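PDB 3D3U: 4-hydroxybutyrate CoA-transferase from Porphyromonas gingivalis, which probably transfers coenzyme A from an acyl-CoA to a carboxylic acid, with 4-hydroxybutyrate and acetate as likely partners. Local coordinates for residues K259-E264 / G302-M307. Numbering follows the deposited sequence.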
loop_
_atom_site.group_PDB
_atom_site.type_symbol
_atom_site.label_atom_id
_atom_site.label_comp_id
_atom_site.label_asym_id
_atom_site.label_seq_id
_atom_site.Cartn_x
_atom_site.Cartn_y
_atom_site.Cartn_z
ATOM N N LYS A 259 15.805 7.013 12.430
ATOM C CA LYS A 259 14.384 6.901 12.761
ATOM C C LYS A 259 14.089 7.439 14.196
ATOM O O LYS A 259 14.753 7.056 15.140
ATOM C CB LYS A 259 13.940 5.453 12.577
ATOM C CG LYS A 259 14.082 4.987 11.159
ATOM C CD LYS A 259 13.239 3.812 10.854
ATOM C CE LYS A 259 11.760 3.897 11.388
ATOM N NZ LYS A 259 10.748 3.927 10.341
ATOM N N THR A 260 13.141 8.351 14.383
ATOM C CA THR A 260 12.764 8.612 15.766
ATOM C C THR A 260 11.517 7.857 16.139
ATOM O O THR A 260 10.988 8.102 17.235
ATOM C CB THR A 260 12.479 10.023 16.011
ATOM O OG1 THR A 260 11.357 10.382 15.218
ATOM C CG2 THR A 260 13.583 10.857 15.483
ATOM N N LEU A 261 11.046 6.965 15.251
ATOM C CA LEU A 261 9.882 6.136 15.542
ATOM C C LEU A 261 10.131 4.769 14.997
ATOM O O LEU A 261 10.404 4.631 13.800
ATOM C CB LEU A 261 8.620 6.692 14.889
ATOM C CG LEU A 261 7.293 5.984 15.165
ATOM C CD1 LEU A 261 7.256 5.954 16.678
ATOM C CD2 LEU A 261 6.023 6.693 14.575
ATOM N N HIS A 262 10.017 3.746 15.849
ATOM C CA HIS A 262 10.440 2.368 15.509
ATOM C C HIS A 262 11.880 2.321 14.959
ATOM O O HIS A 262 12.154 1.898 13.803
ATOM C CB HIS A 262 9.438 1.729 14.565
ATOM C CG HIS A 262 8.035 1.784 15.067
ATOM N ND1 HIS A 262 7.633 1.138 16.222
ATOM C CD2 HIS A 262 6.932 2.408 14.578
ATOM C CE1 HIS A 262 6.348 1.383 16.433
ATOM N NE2 HIS A 262 5.893 2.141 15.445
ATOM N N PRO A 263 12.811 2.801 15.791
ATOM C CA PRO A 263 14.210 2.939 15.370
ATOM C C PRO A 263 14.766 1.583 15.008
ATOM O O PRO A 263 14.439 0.583 15.641
ATOM C CB PRO A 263 14.880 3.490 16.597
ATOM C CG PRO A 263 14.019 3.085 17.673
ATOM C CD PRO A 263 12.610 3.225 17.181
ATOM N N GLU A 264 15.536 1.555 13.949
ATOM C CA GLU A 264 16.160 0.344 13.425
ATOM C C GLU A 264 15.233 -0.649 12.766
ATOM O O GLU A 264 15.555 -1.789 12.692
ATOM C CB GLU A 264 17.056 -0.319 14.452
ATOM C CG GLU A 264 18.157 0.608 14.895
ATOM C CD GLU A 264 19.302 -0.106 15.625
ATOM O OE1 GLU A 264 19.150 -1.334 15.858
ATOM O OE2 GLU A 264 20.364 0.560 15.963
ATOM N N GLY A 302 3.602 11.712 11.387
ATOM C CA GLY A 302 4.255 12.885 11.859
ATOM C C GLY A 302 5.398 12.645 12.849
ATOM O O GLY A 302 6.364 13.438 12.803
ATOM N N LYS A 303 5.261 11.652 13.768
ATOM C CA LYS A 303 6.244 11.410 14.806
ATOM C C LYS A 303 7.633 11.045 14.170
ATOM O O LYS A 303 8.685 11.124 14.800
ATOM C CB LYS A 303 5.826 10.293 15.727
ATOM C CG LYS A 303 4.383 10.164 16.023
ATOM C CD LYS A 303 3.952 10.935 17.244
ATOM C CE LYS A 303 2.960 10.092 18.111
ATOM N NZ LYS A 303 3.562 9.536 19.414
ATOM N N ASN A 304 7.661 10.636 12.915
ATOM C CA ASN A 304 8.925 10.341 12.265
ATOM C C ASN A 304 9.661 11.562 11.686
ATOM O O ASN A 304 9.183 12.182 10.737
ATOM C CB ASN A 304 8.636 9.348 11.179
ATOM C CG ASN A 304 9.116 7.997 11.500
ATOM O OD1 ASN A 304 10.323 7.746 11.950
ATOM N ND2 ASN A 304 8.248 7.053 11.181
ATOM N N ASP A 305 10.838 11.897 12.199
ATOM C CA ASP A 305 11.495 13.088 11.634
ATOM C C ASP A 305 12.097 13.004 10.255
ATOM O O ASP A 305 12.532 11.887 9.764
ATOM C CB ASP A 305 12.532 13.597 12.565
ATOM C CG ASP A 305 11.925 14.020 13.814
ATOM O OD1 ASP A 305 12.530 14.704 14.614
ATOM O OD2 ASP A 305 10.765 13.688 14.062
ATOM N N ARG A 306 12.153 14.167 9.609
ATOM C CA ARG A 306 12.745 14.137 8.283
ATOM C C ARG A 306 11.902 13.150 7.513
ATOM O O ARG A 306 12.419 12.240 6.899
ATOM C CB ARG A 306 14.230 13.631 8.327
ATOM C CG ARG A 306 15.047 14.443 9.254
ATOM C CD ARG A 306 16.132 13.710 10.016
ATOM N NE ARG A 306 16.765 14.762 10.807
ATOM C CZ ARG A 306 17.723 15.609 10.341
ATOM N NH1 ARG A 306 18.203 16.561 11.150
ATOM N NH2 ARG A 306 18.246 15.493 9.093
ATOM N N MET A 307 10.597 13.244 7.603
ATOM C CA MET A 307 9.850 12.214 6.911
ATOM C C MET A 307 9.684 12.736 5.540
ATOM O O MET A 307 9.132 13.830 5.396
ATOM C CB MET A 307 8.484 12.037 7.500
ATOM C CG MET A 307 7.570 11.246 6.625
ATOM S SD MET A 307 7.699 9.443 6.766
ATOM C CE MET A 307 7.173 9.125 8.450
#
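Thr-260 and the chain from Lys-303 to Asp-305 show how one short side chain can join two loops distant in sequence. Thr-260 CB lies 4.1 Å from Lys-303 O, and there the branches part. Thr-260 OG1, flanked by the backbone N and C of its own residue (chi1 63°), comes within 2.8 Å of that same Lys-303 O and accepts a weak hydrogen bond from Asp-305 N, 3.4 Å long with an N-H...O angle of 154°. Thr-260 CG2 passes instead beside the Asp-305 carboxylate, 3.9 Å from Asp-305 CG, the two side chains crossing at about a right angle.

In the Rossmann-like alpha/beta half of this transferase, the contact joins the loop leading into strand 266-268 to the turn between helix 298-303 and strand 307-311. Here Leu-261 extends the join: its CB lies 3.6 Å from Asn-304 OD1, the amide running across it, while CG, anti to the backbone N (chi1 -176°), directs Leu-261 CD2 to within 3.8 Å of Lys-303 CB. Val-300 of helix 298-303 also touches this leucine. Deeper in, Asn-304 reaches His-237 and Thr-212 on neighbouring strands, and NZ of the buried Lys-259 hydrogen-bonds to Ile-236 O.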